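Local coordinates for protein VP1 (Merkel cell polyomavirus, PDB 4FMH) that builds the icosahedral virus capsid as pentamers and binds sialylated glycan receptors through loops of its jelly-roll domain, at residues T22-Y27 with D249-S254; F135-E140 with F278-R283; K186-K191 with P204-N209. All coordinates share one frame; numbering follows the deposited sequence. Where two conformers were deposited one is given.

Contact 1 of 3, residues T22-Y27 with D249-S254; sequences TQIELY and DGLFIS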
ATOM      1  N   THR B  22      -9.548 -34.429  -9.597  1.00 26.54           N
ATOM      2  CA  THR B  22      -9.491 -34.792  -8.186  1.00 26.66           C
ATOM      3  C   THR B  22      -9.041 -33.594  -7.340  1.00 25.07           C
ATOM      4  O   THR B  22      -8.490 -32.626  -7.875  1.00 23.46           O
ATOM      5  CB  THR B  22      -8.594 -36.046  -7.952  1.00 27.26           C
ATOM      6  OG1 THR B  22      -8.922 -36.649  -6.695  1.00 30.51           O
ATOM      7  CG2 THR B  22      -7.107 -35.697  -7.980  1.00 24.58           C
ATOM      8  N   GLN B  23      -9.427 -33.637  -6.066  0.70 26.76           N
ATOM      9  CA  GLN B  23      -9.222 -32.553  -5.120  0.70 26.30           C
ATOM     10  C   GLN B  23      -8.466 -33.120  -3.934  0.70 25.63           C
ATOM     11  O   GLN B  23      -8.915 -34.070  -3.288  0.70 27.75           O
ATOM     12  CB  GLN B  23     -10.557 -31.976  -4.645  0.70 27.82           C
ATOM     13  CG  GLN B  23     -11.453 -31.434  -5.753  0.70 33.10           C
ATOM     14  CD  GLN B  23     -11.149 -29.995  -6.118  0.70 33.52           C
ATOM     15  OE1 GLN B  23     -10.168 -29.412  -5.651  0.70 34.16           O
ATOM     16  NE2 GLN B  23     -12.000 -29.410  -6.956  0.70 35.13           N
ATOM     17  N   ILE B  24      -7.294 -32.542  -3.673  0.60 22.61           N
ATOM     18  CA  ILE B  24      -6.411 -32.961  -2.580  0.60 22.05           C
ATOM     19  C   ILE B  24      -6.365 -31.879  -1.490  0.60 20.91           C
ATOM     20  O   ILE B  24      -6.224 -30.698  -1.805  0.60 18.87           O
ATOM     21  CB  ILE B  24      -4.974 -33.273  -3.113  0.60 21.08           C
ATOM     22  CG1 ILE B  24      -4.965 -34.561  -3.964  0.60 22.32           C
ATOM     23  CG2 ILE B  24      -3.933 -33.326  -1.979  0.60 21.20           C
ATOM     24  CD1 ILE B  24      -5.309 -35.853  -3.210  0.60 23.38           C
ATOM     25  N   GLU B  25      -6.491 -32.295  -0.224  1.00 21.14           N
ATOM     26  CA  GLU B  25      -6.481 -31.387   0.930  1.00 21.07           C
ATOM     27  C   GLU B  25      -5.334 -31.747   1.870  1.00 20.60           C
ATOM     28  O   GLU B  25      -5.067 -32.926   2.093  1.00 20.67           O
ATOM     29  CB  GLU B  25      -7.778 -31.507   1.722  1.00 25.01           C
ATOM     30  CG  GLU B  25      -8.960 -30.739   1.175  1.00 34.60           C
ATOM     31  CD  GLU B  25     -10.057 -30.542   2.223  1.00 41.26           C
ATOM     32  OE1 GLU B  25      -9.796 -30.776   3.425  1.00 42.19           O
ATOM     33  OE2 GLU B  25     -11.179 -30.141   1.845  1.00 47.78           O
ATOM     34  N   LEU B  26      -4.682 -30.733   2.424  0.60 18.27           N
ATOM     35  CA  LEU B  26      -3.703 -30.943   3.483  0.60 17.17           C
ATOM     36  C   LEU B  26      -3.449 -29.645   4.223  0.60 16.07           C
ATOM     37  O   LEU B  26      -3.875 -28.566   3.803  0.60 14.54           O
ATOM     38  CB  LEU B  26      -2.372 -31.488   2.941  0.60 17.60           C
ATOM     39  CG  LEU B  26      -1.568 -30.582   1.999  0.60 14.66           C
ATOM     40  CD1 LEU B  26      -0.058 -30.716   2.228  0.60 17.46           C
ATOM     41  CD2 LEU B  26      -1.929 -30.884   0.559  0.60 15.27           C
ATOM     42  N   TYR B  27      -2.747 -29.780   5.335  1.00 15.96           N
ATOM     43  CA  TYR B  27      -2.235 -28.648   6.084  1.00 15.53           C
ATOM     44  C   TYR B  27      -0.797 -28.959   6.469  1.00 14.77           C
ATOM     45  O   TYR B  27      -0.417 -30.128   6.609  1.00 15.41           O
ATOM     46  CB  TYR B  27      -3.106 -28.339   7.308  1.00 15.36           C
ATOM     47  CG  TYR B  27      -3.105 -29.424   8.364  1.00 19.22           C
ATOM     48  CD1 TYR B  27      -2.119 -29.457   9.356  1.00 19.88           C
ATOM     49  CD2 TYR B  27      -4.090 -30.416   8.377  1.00 21.80           C
ATOM     50  CE1 TYR B  27      -2.108 -30.456  10.327  1.00 20.29           C
ATOM     51  CE2 TYR B  27      -4.089 -31.422   9.344  1.00 22.66           C
ATOM     52  CZ  TYR B  27      -3.097 -31.427  10.318  1.00 24.06           C
ATOM     53  OH  TYR B  27      -3.084 -32.408  11.280  1.00 26.91           O
ATOM     54  N   ASP B 249       3.585 -39.977  -9.548  1.00 28.32           N
ATOM     55  CA  ASP B 249       2.293 -39.772  -8.879  1.00 28.20           C
ATOM     56  C   ASP B 249       2.430 -39.090  -7.513  1.00 26.50           C
ATOM     57  O   ASP B 249       1.722 -39.429  -6.561  1.00 27.47           O
ATOM     58  CB  ASP B 249       1.520 -41.095  -8.760  1.00 29.67           C
ATOM     59  CG  ASP B 249       1.100 -41.652 -10.112  1.00 34.02           C
ATOM     60  OD1 ASP B 249       0.708 -40.859 -10.996  1.00 36.40           O
ATOM     61  OD2 ASP B 249       1.146 -42.888 -10.285  1.00 35.58           O
ATOM     62  N   GLY B 250       3.349 -38.129  -7.438  1.00 23.90           N
ATOM     63  CA  GLY B 250       3.611 -37.376  -6.220  1.00 21.33           C
ATOM     64  C   GLY B 250       3.426 -35.888  -6.437  1.00 19.38           C
ATOM     65  O   GLY B 250       3.921 -35.327  -7.422  1.00 19.54           O
ATOM     66  N   LEU B 251       2.690 -35.266  -5.522  1.00 17.51           N
ATOM     67  CA  LEU B 251       2.491 -33.827  -5.507  1.00 16.40           C
ATOM     68  C   LEU B 251       3.272 -33.236  -4.339  1.00 15.97           C
ATOM     69  O   LEU B 251       3.108 -33.659  -3.193  1.00 15.70           O
ATOM     70  CB  LEU B 251       0.999 -33.500  -5.369  1.00 16.92           C
ATOM     71  CG  LEU B 251       0.578 -32.027  -5.259  1.00 16.83           C
ATOM     72  CD1 LEU B 251       0.751 -31.303  -6.574  1.00 13.89           C
ATOM     73  CD2 LEU B 251      -0.870 -31.946  -4.808  1.00 16.10           C
ATOM     74  N   PHE B 252       4.126 -32.266  -4.642  1.00 14.96           N
ATOM     75  CA  PHE B 252       4.958 -31.642  -3.626  1.00 14.89           C
ATOM     76  C   PHE B 252       4.403 -30.289  -3.219  1.00 13.96           C
ATOM     77  O   PHE B 252       4.153 -29.432  -4.062  1.00 13.71           O
ATOM     78  CB  PHE B 252       6.398 -31.512  -4.113  1.00 15.01           C
ATOM     79  CG  PHE B 252       7.186 -32.792  -4.006  1.00 20.55           C
ATOM     80  CD1 PHE B 252       7.058 -33.784  -4.972  1.00 23.11           C
ATOM     81  CD2 PHE B 252       8.041 -33.011  -2.925  1.00 23.43           C
ATOM     82  CE1 PHE B 252       7.785 -34.985  -4.878  1.00 26.07           C
ATOM     83  CE2 PHE B 252       8.775 -34.207  -2.822  1.00 24.66           C
ATOM     84  CZ  PHE B 252       8.643 -35.190  -3.802  1.00 22.83           C
ATOM     85  N   ILE B 253       4.201 -30.129  -1.914  1.00 14.18           N
ATOM     86  CA  ILE B 253       3.647 -28.908  -1.338  1.00 13.74           C
ATOM     87  C   ILE B 253       4.634 -28.366  -0.313  1.00 14.09           C
ATOM     88  O   ILE B 253       5.013 -29.078   0.624  1.00 13.51           O
ATOM     89  CB  ILE B 253       2.277 -29.186  -0.680  1.00 15.12           C
ATOM     90  CG1 ILE B 253       1.374 -29.944  -1.675  1.00 18.22           C
ATOM     91  CG2 ILE B 253       1.675 -27.894  -0.105  1.00 12.74           C
ATOM     92  CD1 ILE B 253      -0.016 -29.405  -1.851  1.00 24.25           C
ATOM     93  N   SER B 254       5.047 -27.111  -0.502  1.00 12.87           N
ATOM     94  CA  SER B 254       6.069 -26.486   0.332  1.00 13.12           C
ATOM     95  C   SER B 254       5.592 -25.130   0.800  1.00 12.05           C
ATOM     96  O   SER B 254       4.845 -24.460   0.084  1.00 12.26           O
ATOM     97  CB  SER B 254       7.361 -26.290  -0.466  1.00 12.98           C
ATOM     98  OG  SER B 254       7.730 -27.473  -1.148  1.00 17.90           O
TER
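L26 and I253 point at one another end-on from facing strands, and the leucine's two methyls share out the isoleucine. CD1 of L26 rests against the root of I253, 4.0 Å from its CB and about as near to its CG2. CD2 of L26 instead follows the longer branch, lying 4.1 Å from I253 CG1. At 3.4 Å its approach to I253 CD1 is closer than methyl groups normally come; because L26 was deposited in two conformers, that squeeze is doubtful as a measure of strain. With chi1 at 65°, L26 CG stands over its own backbone between N and C, and both methyls face I253. Two residues earlier on both strands, I24 and L251 meet more loosely, the nearest atoms being I24 CG2 and L251 CD2 at 4.4 Å. The facing pairs I24–L251 and L26–I253, whose CA atoms lie 9.4 and 9.0 Å apart, show that the strands meet through side chains, face against face. This is the interior of the viral jelly roll: strand 11-28 belongs to one layer of the sandwich, strand 250-263 to the other. Around the pairs, V75 packs on both I24 and L26, while I137 packs on L251 and I253 and F278 also presses on I253. Backbone bonds fix the positions from within each layer, I24 pairing with V280 and L26 with F278 on one side, L251 with V75 on the other. On the outer surface of strand 11-28, E25 packs on S205 and Y27 on P183, both of a neighbouring subunit of the pentamer.

Contact 2 of 3, residues F135-E140 with F278-R283; sequences FAIGGE and FNVTLR
The ring of F278 meets F135 at its edge: CB of F135 lies near the plane of that ring, 3.9 Å from CE2. The neighbouring ring atom CD2 is approached obliquely by I137 CD1, at 4.0 Å. F135 therefore offers F278 the base of its side chain, and its own ring makes a stack with Y213 of the adjacent strand 210-217. A chi1 of 74° swings the F135 ring back over its own backbone, leaving CB to meet F278. T99, on strand 89-101, touches both phenylalanines. Beyond the rings the methyl end of I137 carries the contact onward. Its CD1 also reaches CG2 of V280, at 4.1 Å, and the I137 chain runs antiparallel to the F278 and V280 side chains and lies beside them. The I137 methyl thus sits against neighbours two residues apart on strand 269-287, and I253 of strand 250-263 also packs on V280. The two strand segments pass 10.4 Å apart with their directions 29° from parallel, the spacing and modest twist of two layers packed through side chains. Strand 131-138 lies in one layer of the jelly roll and strand 269-287 in the other. Backbone polar groups are engaged within the layers: A136 pairs with S254, I137 with R211 and G138 with F252. Charged groups lie toward the far ends of the segments, where E140 forms a salt bridge with K247 and R283 one with E93. Wholly apolar across the gap, the contact owes its cohesion to burial and close fit, while its alignment probably comes from the hydrogen bonding of each strand to its neighbours.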
ATOM      1  N   PHE B 135       4.612 -20.112  -0.600  1.00 11.61           N
ATOM      2  CA  PHE B 135       4.112 -21.463  -0.822  1.00 11.08           C
ATOM      3  C   PHE B 135       4.503 -21.876  -2.232  1.00 11.49           C
ATOM      4  O   PHE B 135       4.729 -21.018  -3.102  1.00 10.23           O
ATOM      5  CB  PHE B 135       2.596 -21.576  -0.565  1.00 10.31           C
ATOM      6  CG  PHE B 135       1.732 -20.953  -1.639  1.00 13.33           C
ATOM      7  CD1 PHE B 135       1.414 -19.599  -1.601  1.00 12.94           C
ATOM      8  CD2 PHE B 135       1.218 -21.735  -2.678  1.00 13.29           C
ATOM      9  CE1 PHE B 135       0.606 -19.024  -2.584  1.00 15.75           C
ATOM     10  CE2 PHE B 135       0.407 -21.170  -3.659  1.00 14.36           C
ATOM     11  CZ  PHE B 135       0.101 -19.819  -3.616  1.00 11.77           C
ATOM     12  N   ALA B 136       4.610 -23.188  -2.435  1.00 11.48           N
ATOM     13  CA  ALA B 136       4.978 -23.754  -3.720  1.00 10.75           C
ATOM     14  C   ALA B 136       4.195 -25.035  -3.951  1.00 11.45           C
ATOM     15  O   ALA B 136       3.964 -25.817  -3.015  1.00 11.71           O
ATOM     16  CB  ALA B 136       6.466 -24.044  -3.762  1.00 11.57           C
ATOM     17  N   ILE B 137       3.782 -25.225  -5.196  1.00 10.50           N
ATOM     18  CA  ILE B 137       3.130 -26.450  -5.638  1.00 12.56           C
ATOM     19  C   ILE B 137       3.943 -26.966  -6.821  1.00 12.65           C
ATOM     20  O   ILE B 137       4.168 -26.229  -7.788  1.00 12.83           O
ATOM     21  CB  ILE B 137       1.665 -26.201  -6.091  1.00 12.83           C
ATOM     22  CG1 ILE B 137       0.872 -25.377  -5.051  1.00 13.65           C
ATOM     23  CG2 ILE B 137       0.976 -27.536  -6.455  1.00 13.62           C
ATOM     24  CD1 ILE B 137       0.641 -26.062  -3.706  1.00 13.52           C
ATOM     25  N   GLY B 138       4.386 -28.222  -6.740  1.00 13.31           N
ATOM     26  CA  GLY B 138       5.189 -28.823  -7.809  1.00 14.18           C
ATOM     27  C   GLY B 138       4.936 -30.308  -8.016  1.00 15.39           C
ATOM     28  O   GLY B 138       4.348 -30.973  -7.157  1.00 15.05           O
ATOM     29  N   GLY B 139       5.391 -30.820  -9.157  1.00 15.82           N
ATOM     30  CA  GLY B 139       5.302 -32.247  -9.465  1.00 17.32           C
ATOM     31  C   GLY B 139       6.582 -32.972  -9.089  1.00 19.04           C
ATOM     32  O   GLY B 139       6.794 -34.129  -9.471  1.00 18.99           O
ATOM     33  N   GLU B 140       7.426 -32.274  -8.334  1.00 18.13           N
ATOM     34  CA  GLU B 140       8.726 -32.764  -7.882  1.00 19.06           C
ATOM     35  C   GLU B 140       9.229 -31.785  -6.814  1.00 18.03           C
ATOM     36  O   GLU B 140       8.658 -30.699  -6.671  1.00 15.78           O
ATOM     37  CB  GLU B 140       9.708 -32.864  -9.055  1.00 20.14           C
ATOM     38  CG  GLU B 140      10.049 -31.542  -9.731  1.00 21.90           C
ATOM     39  CD  GLU B 140      10.780 -31.746 -11.042  1.00 28.63           C
ATOM     40  OE1 GLU B 140      12.022 -31.615 -11.059  1.00 32.21           O
ATOM     41  OE2 GLU B 140      10.113 -32.060 -12.051  1.00 27.03           O
ATOM     42  N   PHE B 278      -3.984 -26.128   2.300  1.00 11.56           N
ATOM     43  CA  PHE B 278      -4.000 -26.220   0.842  1.00 11.16           C
ATOM     44  C   PHE B 278      -5.139 -27.112   0.364  1.00 12.12           C
ATOM     45  O   PHE B 278      -5.359 -28.204   0.911  1.00 12.47           O
ATOM     46  CB  PHE B 278      -2.717 -26.854   0.303  1.00 11.03           C
ATOM     47  CG  PHE B 278      -1.460 -26.169   0.728  1.00 12.71           C
ATOM     48  CD1 PHE B 278      -0.866 -26.477   1.947  1.00 13.31           C
ATOM     49  CD2 PHE B 278      -0.833 -25.262  -0.122  1.00 12.96           C
ATOM     50  CE1 PHE B 278       0.313 -25.859   2.335  1.00 13.82           C
ATOM     51  CE2 PHE B 278       0.355 -24.636   0.257  1.00 13.65           C
ATOM     52  CZ  PHE B 278       0.931 -24.944   1.481  1.00 15.75           C
ATOM     53  N   ASN B 279      -5.838 -26.645  -0.666  1.00 10.99           N
ATOM     54  CA  ASN B 279      -6.751 -27.478  -1.455  1.00 14.28           C
ATOM     55  C   ASN B 279      -6.357 -27.364  -2.935  1.00 14.89           C
ATOM     56  O   ASN B 279      -6.617 -26.344  -3.573  1.00 13.66           O
ATOM     57  CB  ASN B 279      -8.213 -27.056  -1.237  1.00 14.40           C
ATOM     58  CG  ASN B 279      -9.217 -28.049  -1.827  1.00 20.26           C
ATOM     59  OD1 ASN B 279      -9.037 -28.563  -2.927  1.00 23.61           O
ATOM     60  ND2 ASN B 279     -10.285 -28.312  -1.090  1.00 29.20           N
ATOM     61  N   VAL B 280      -5.728 -28.414  -3.467  1.00 15.46           N
ATOM     62  CA  VAL B 280      -5.200 -28.410  -4.829  1.00 15.26           C
ATOM     63  C   VAL B 280      -6.110 -29.197  -5.762  1.00 16.08           C
ATOM     64  O   VAL B 280      -6.465 -30.329  -5.468  1.00 15.55           O
ATOM     65  CB  VAL B 280      -3.773 -29.016  -4.882  1.00 15.57           C
ATOM     66  CG1 VAL B 280      -3.233 -29.012  -6.305  1.00 14.54           C
ATOM     67  CG2 VAL B 280      -2.834 -28.257  -3.951  1.00 14.20           C
ATOM     68  N   THR B 281      -6.488 -28.585  -6.883  1.00 15.81           N
ATOM     69  CA  THR B 281      -7.283 -29.255  -7.907  1.00 17.10           C
ATOM     70  C   THR B 281      -6.352 -29.790  -8.979  1.00 17.48           C
ATOM     71  O   THR B 281      -5.506 -29.057  -9.497  1.00 17.08           O
ATOM     72  CB  THR B 281      -8.318 -28.296  -8.549  1.00 18.57           C
ATOM     73  OG1 THR B 281      -9.209 -27.817  -7.539  1.00 18.15           O
ATOM     74  CG2 THR B 281      -9.135 -28.995  -9.635  1.00 18.82           C
ATOM     75  N   LEU B 282      -6.508 -31.071  -9.307  1.00 18.07           N
ATOM     76  CA  LEU B 282      -5.690 -31.696 -10.337  1.00 18.99           C
ATOM     77  C   LEU B 282      -6.550 -32.370 -11.402  1.00 19.79           C
ATOM     78  O   LEU B 282      -7.660 -32.825 -11.126  1.00 19.89           O
ATOM     79  CB  LEU B 282      -4.699 -32.699  -9.732  1.00 19.13           C
ATOM     80  CG  LEU B 282      -3.815 -32.222  -8.571  1.00 19.39           C
ATOM     81  CD1 LEU B 282      -4.449 -32.604  -7.247  1.00 20.11           C
ATOM     82  CD2 LEU B 282      -2.420 -32.824  -8.674  1.00 20.46           C
ATOM     83  N   ARG B 283      -6.032 -32.413 -12.623  1.00 19.72           N
ATOM     84  CA  ARG B 283      -6.703 -33.114 -13.713  1.00 21.07           C
ATOM     85  C   ARG B 283      -5.736 -34.093 -14.371  1.00 22.23           C
ATOM     86  O   ARG B 283      -4.519 -33.945 -14.255  1.00 21.26           O
ATOM     87  CB  ARG B 283      -7.245 -32.123 -14.749  1.00 21.25           C
ATOM     88  CG  ARG B 283      -6.162 -31.372 -15.509  1.00 21.27           C
ATOM     89  CD  ARG B 283      -6.731 -30.439 -16.547  1.00 21.40           C
ATOM     90  NE  ARG B 283      -5.674 -29.603 -17.105  1.00 22.58           N
ATOM     91  CZ  ARG B 283      -5.875 -28.444 -17.721  1.00 22.81           C
ATOM     92  NH1 ARG B 283      -7.102 -27.972 -17.874  1.00 21.85           N
ATOM     93  NH2 ARG B 283      -4.842 -27.758 -18.185  1.00 21.12           N
TER

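Contact 3 of 3, residues K186-K191 with P204-N209; sequences KAKLDK and PSKNEN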
ATOM      1  N   LYS B 186      23.343 -25.551  -4.339  1.00 18.04           N
ATOM      2  CA  LYS B 186      21.983 -25.930  -4.720  1.00 17.85           C
ATOM      3  C   LYS B 186      21.515 -27.167  -3.955  1.00 17.70           C
ATOM      4  O   LYS B 186      22.327 -27.985  -3.516  1.00 16.92           O
ATOM      5  CB  LYS B 186      21.886 -26.149  -6.232  1.00 18.95           C
ATOM      6  CG  LYS B 186      22.049 -24.859  -7.044  1.00 19.43           C
ATOM      7  CD  LYS B 186      21.700 -25.060  -8.512  1.00 26.79           C
ATOM      8  CE  LYS B 186      22.110 -23.860  -9.350  1.00 23.51           C
ATOM      9  NZ  LYS B 186      21.296 -22.671  -9.045  1.00 24.88           N
ATOM     10  N   ALA B 187      20.204 -27.279  -3.776  1.00 16.15           N
ATOM     11  CA  ALA B 187      19.611 -28.415  -3.071  1.00 16.34           C
ATOM     12  C   ALA B 187      18.170 -28.597  -3.512  1.00 17.05           C
ATOM     13  O   ALA B 187      17.613 -27.749  -4.214  1.00 15.71           O
ATOM     14  CB  ALA B 187      19.674 -28.202  -1.558  1.00 16.26           C
ATOM     15  N   LYS B 188      17.572 -29.711  -3.104  1.00 17.29           N
ATOM     16  CA  LYS B 188      16.155 -29.948  -3.342  1.00 18.33           C
ATOM     17  C   LYS B 188      15.416 -29.973  -2.015  1.00 17.66           C
ATOM     18  O   LYS B 188      15.891 -30.575  -1.053  1.00 18.33           O
ATOM     19  CB  LYS B 188      15.956 -31.248  -4.127  1.00 18.87           C
ATOM     20  CG  LYS B 188      16.726 -31.239  -5.431  1.00 22.85           C
ATOM     21  CD  LYS B 188      16.193 -32.207  -6.450  1.00 28.34           C
ATOM     22  CE  LYS B 188      16.902 -31.987  -7.776  1.00 30.89           C
ATOM     23  NZ  LYS B 188      16.766 -33.152  -8.692  1.00 35.77           N
ATOM     24  N   LEU B 189      14.271 -29.295  -1.955  1.00 16.05           N
ATOM     25  CA  LEU B 189      13.464 -29.276  -0.735  1.00 17.49           C
ATOM     26  C   LEU B 189      12.712 -30.600  -0.584  1.00 17.99           C
ATOM     27  O   LEU B 189      11.579 -30.764  -1.057  1.00 16.89           O
ATOM     28  CB  LEU B 189      12.512 -28.068  -0.719  1.00 15.48           C
ATOM     29  CG  LEU B 189      11.613 -27.842   0.504  1.00 18.06           C
ATOM     30  CD1 LEU B 189      12.395 -27.856   1.828  1.00 15.42           C
ATOM     31  CD2 LEU B 189      10.852 -26.548   0.346  1.00 13.41           C
ATOM     32  N   ASP B 190      13.365 -31.551   0.072  1.00 20.98           N
ATOM     33  CA  ASP B 190      12.852 -32.918   0.135  1.00 23.01           C
ATOM     34  C   ASP B 190      12.659 -33.430   1.566  1.00 23.67           C
ATOM     35  O   ASP B 190      12.365 -34.610   1.774  1.00 23.87           O
ATOM     36  CB  ASP B 190      13.760 -33.860  -0.671  1.00 24.07           C
ATOM     37  CG  ASP B 190      15.211 -33.843  -0.194  1.00 27.57           C
ATOM     38  OD1 ASP B 190      15.488 -33.356   0.925  1.00 29.93           O
ATOM     39  OD2 ASP B 190      16.084 -34.327  -0.949  1.00 31.92           O
ATOM     40  N   LYS B 191      12.822 -32.539   2.543  1.00 22.71           N
ATOM     41  CA  LYS B 191      12.699 -32.912   3.947  1.00 24.42           C
ATOM     42  C   LYS B 191      12.080 -31.782   4.766  1.00 23.24           C
ATOM     43  O   LYS B 191      12.602 -30.663   4.791  1.00 20.94           O
ATOM     44  CB  LYS B 191      14.069 -33.275   4.508  1.00 26.71           C
ATOM     45  CG  LYS B 191      14.048 -34.174   5.733  1.00 33.65           C
ATOM     46  CD  LYS B 191      15.414 -34.169   6.432  1.00 39.21           C
ATOM     47  CE  LYS B 191      16.476 -35.032   5.740  1.00 42.06           C
ATOM     48  NZ  LYS B 191      16.798 -34.675   4.326  1.00 41.79           N
ATOM     49  N   PRO B 204      15.430 -19.742  -9.092  1.00 15.83           N
ATOM     50  CA  PRO B 204      14.659 -19.336 -10.278  1.00 15.39           C
ATOM     51  C   PRO B 204      15.234 -19.863 -11.595  1.00 15.83           C
ATOM     52  O   PRO B 204      14.586 -19.740 -12.637  1.00 15.39           O
ATOM     53  CB  PRO B 204      14.717 -17.805 -10.224  1.00 14.93           C
ATOM     54  CG  PRO B 204      16.032 -17.523  -9.555  1.00 15.48           C
ATOM     55  CD  PRO B 204      16.193 -18.614  -8.520  1.00 15.88           C
ATOM     56  N   SER B 205      16.431 -20.451 -11.551  1.00 15.23           N
ATOM     57  CA  SER B 205      17.042 -21.023 -12.749  1.00 16.68           C
ATOM     58  C   SER B 205      16.522 -22.433 -13.028  1.00 16.73           C
ATOM     59  O   SER B 205      16.786 -23.005 -14.084  1.00 16.58           O
ATOM     60  CB  SER B 205      18.574 -21.024 -12.647  1.00 17.61           C
ATOM     61  OG  SER B 205      19.039 -22.011 -11.747  1.00 17.46           O
ATOM     62  N   LYS B 206      15.800 -22.995 -12.066  1.00 15.08           N
ATOM     63  CA  LYS B 206      15.223 -24.319 -12.237  1.00 16.08           C
ATOM     64  C   LYS B 206      13.720 -24.211 -12.007  1.00 15.99           C
ATOM     65  O   LYS B 206      13.101 -23.259 -12.499  1.00 14.97           O
ATOM     66  CB  LYS B 206      15.916 -25.332 -11.320  1.00 16.35           C
ATOM     67  CG  LYS B 206      17.400 -25.513 -11.662  1.00 18.44           C
ATOM     68  CD  LYS B 206      18.098 -26.550 -10.796  1.00 22.04           C
ATOM     69  CE  LYS B 206      17.666 -27.960 -11.162  1.00 28.30           C
ATOM     70  NZ  LYS B 206      18.336 -28.980 -10.305  1.00 35.33           N
ATOM     71  N   ASN B 207      13.138 -25.162 -11.277  1.00 14.09           N
ATOM     72  CA  ASN B 207      11.704 -25.131 -10.934  1.00 14.71           C
ATOM     73  C   ASN B 207      10.743 -24.983 -12.119  1.00 15.67           C
ATOM     74  O   ASN B 207       9.696 -24.345 -12.007  1.00 15.30           O
ATOM     75  CB  ASN B 207      11.430 -24.061  -9.866  1.00 13.93           C
ATOM     76  CG  ASN B 207      11.920 -24.477  -8.505  1.00 15.14           C
ATOM     77  OD1 ASN B 207      11.601 -25.568  -8.034  1.00 13.70           O
ATOM     78  ND2 ASN B 207      12.712 -23.615  -7.859  1.00 12.93           N
ATOM     79  N   GLU B 208      11.101 -25.596 -13.245  1.00 17.60           N
ATOM     80  CA  GLU B 208      10.252 -25.597 -14.437  1.00 19.40           C
ATOM     81  C   GLU B 208       8.906 -26.264 -14.137  1.00 18.37           C
ATOM     82  O   GLU B 208       7.876 -25.875 -14.686  1.00 18.67           O
ATOM     83  CB  GLU B 208      10.954 -26.312 -15.603  1.00 21.15           C
ATOM     84  CG  GLU B 208      12.176 -25.566 -16.182  1.00 29.81           C
ATOM     85  CD  GLU B 208      13.526 -25.936 -15.526  1.00 38.50           C
ATOM     86  OE1 GLU B 208      14.569 -25.484 -16.061  1.00 41.90           O
ATOM     87  OE2 GLU B 208      13.563 -26.667 -14.499  1.00 35.95           O
ATOM     88  N   ASN B 209       8.929 -27.245 -13.238  1.00 16.48           N
ATOM     89  CA  ASN B 209       7.768 -28.071 -12.925  1.00 15.80           C
ATOM     90  C   ASN B 209       7.168 -27.772 -11.534  1.00 14.87           C
ATOM     91  O   ASN B 209       6.500 -28.618 -10.931  1.00 13.39           O
ATOM     92  CB  ASN B 209       8.153 -29.549 -13.079  1.00 16.34           C
ATOM     93  CG  ASN B 209       6.946 -30.470 -13.169  1.00 18.35           C
ATOM     94  OD1 ASN B 209       5.931 -30.136 -13.784  1.00 15.08           O
ATOM     95  ND2 ASN B 209       7.057 -31.642 -12.556  1.00 15.64           N
TER
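K186 and S205 converge on a polar cluster centred on the carboxylate of D203, just past strand 200-202 of the small sheet it forms with 186-189 and 142-146. K186 NZ and S205 OG stand 3.6 Å apart, and the aspartate brings them together: OD2 of D203 makes a salt bridge with the lysine, while OD1 is hydrogen-bonded to the serine. The amide oxygen of Q145 takes a further hydrogen bond from K186 NZ, so two acceptors hold the ammonium group. The lysine chain runs out from its strand nearly extended and bends only at its last torsion, chi4 -68°, to bring NZ to this site. A second meeting, between K188 and K206, is looser. The two chains cross at about a right angle, with CE of K188 lying 4.2 Å from NZ of K206. Their ammonium nitrogens are 4.7 Å apart beside D143, which is touched by K188 and makes a long, weak ion pair with K206; its negative charge probably eases the proximity of the two lysines. K206 turns at chi3, 72°, on its way there. In the fold, the three-stranded antiparallel sheet has 142-146 at its centre, and the 204-209 loop leads from its edge strand 200-202 into strand 210-217 of the jelly roll. N207 bonds at both ends of its amide, OD1 accepting from the D143 backbone N and ND2 donating to the backbone O of D203. Strand 186-189 is held to the central strand by backbone bonds of A187 with L144 and L189 with L142. P204 and S205 also pack on Y277 of a neighbouring subunit, placing this end of the loop at an interface within the pentamer.

How the contacts relate
Contacts 1 and 2 share one jelly-roll interior, their centres 5 Å apart, and are joined by neighbouring strands: 11-28 beside 269-287, and 250-263 beside 131-138. Contact 3 lies outside this core, its centre about 17 Å from that of contact 1 and about 15 Å from that of contact 2. It reaches contact 2 through two probable hydrogen bonds, G139 N to N209 O at 3.0 Å and N209 ND2 to E140 OE2 at 3.1 Å, and contact 1 where L189 CD2 packs 3.6 Å from S254 OG. No residue of these segments belongs to the glycan pocket, but strands 250-263 and 269-287 are linked by the turn bearing its K264, S266 and K268.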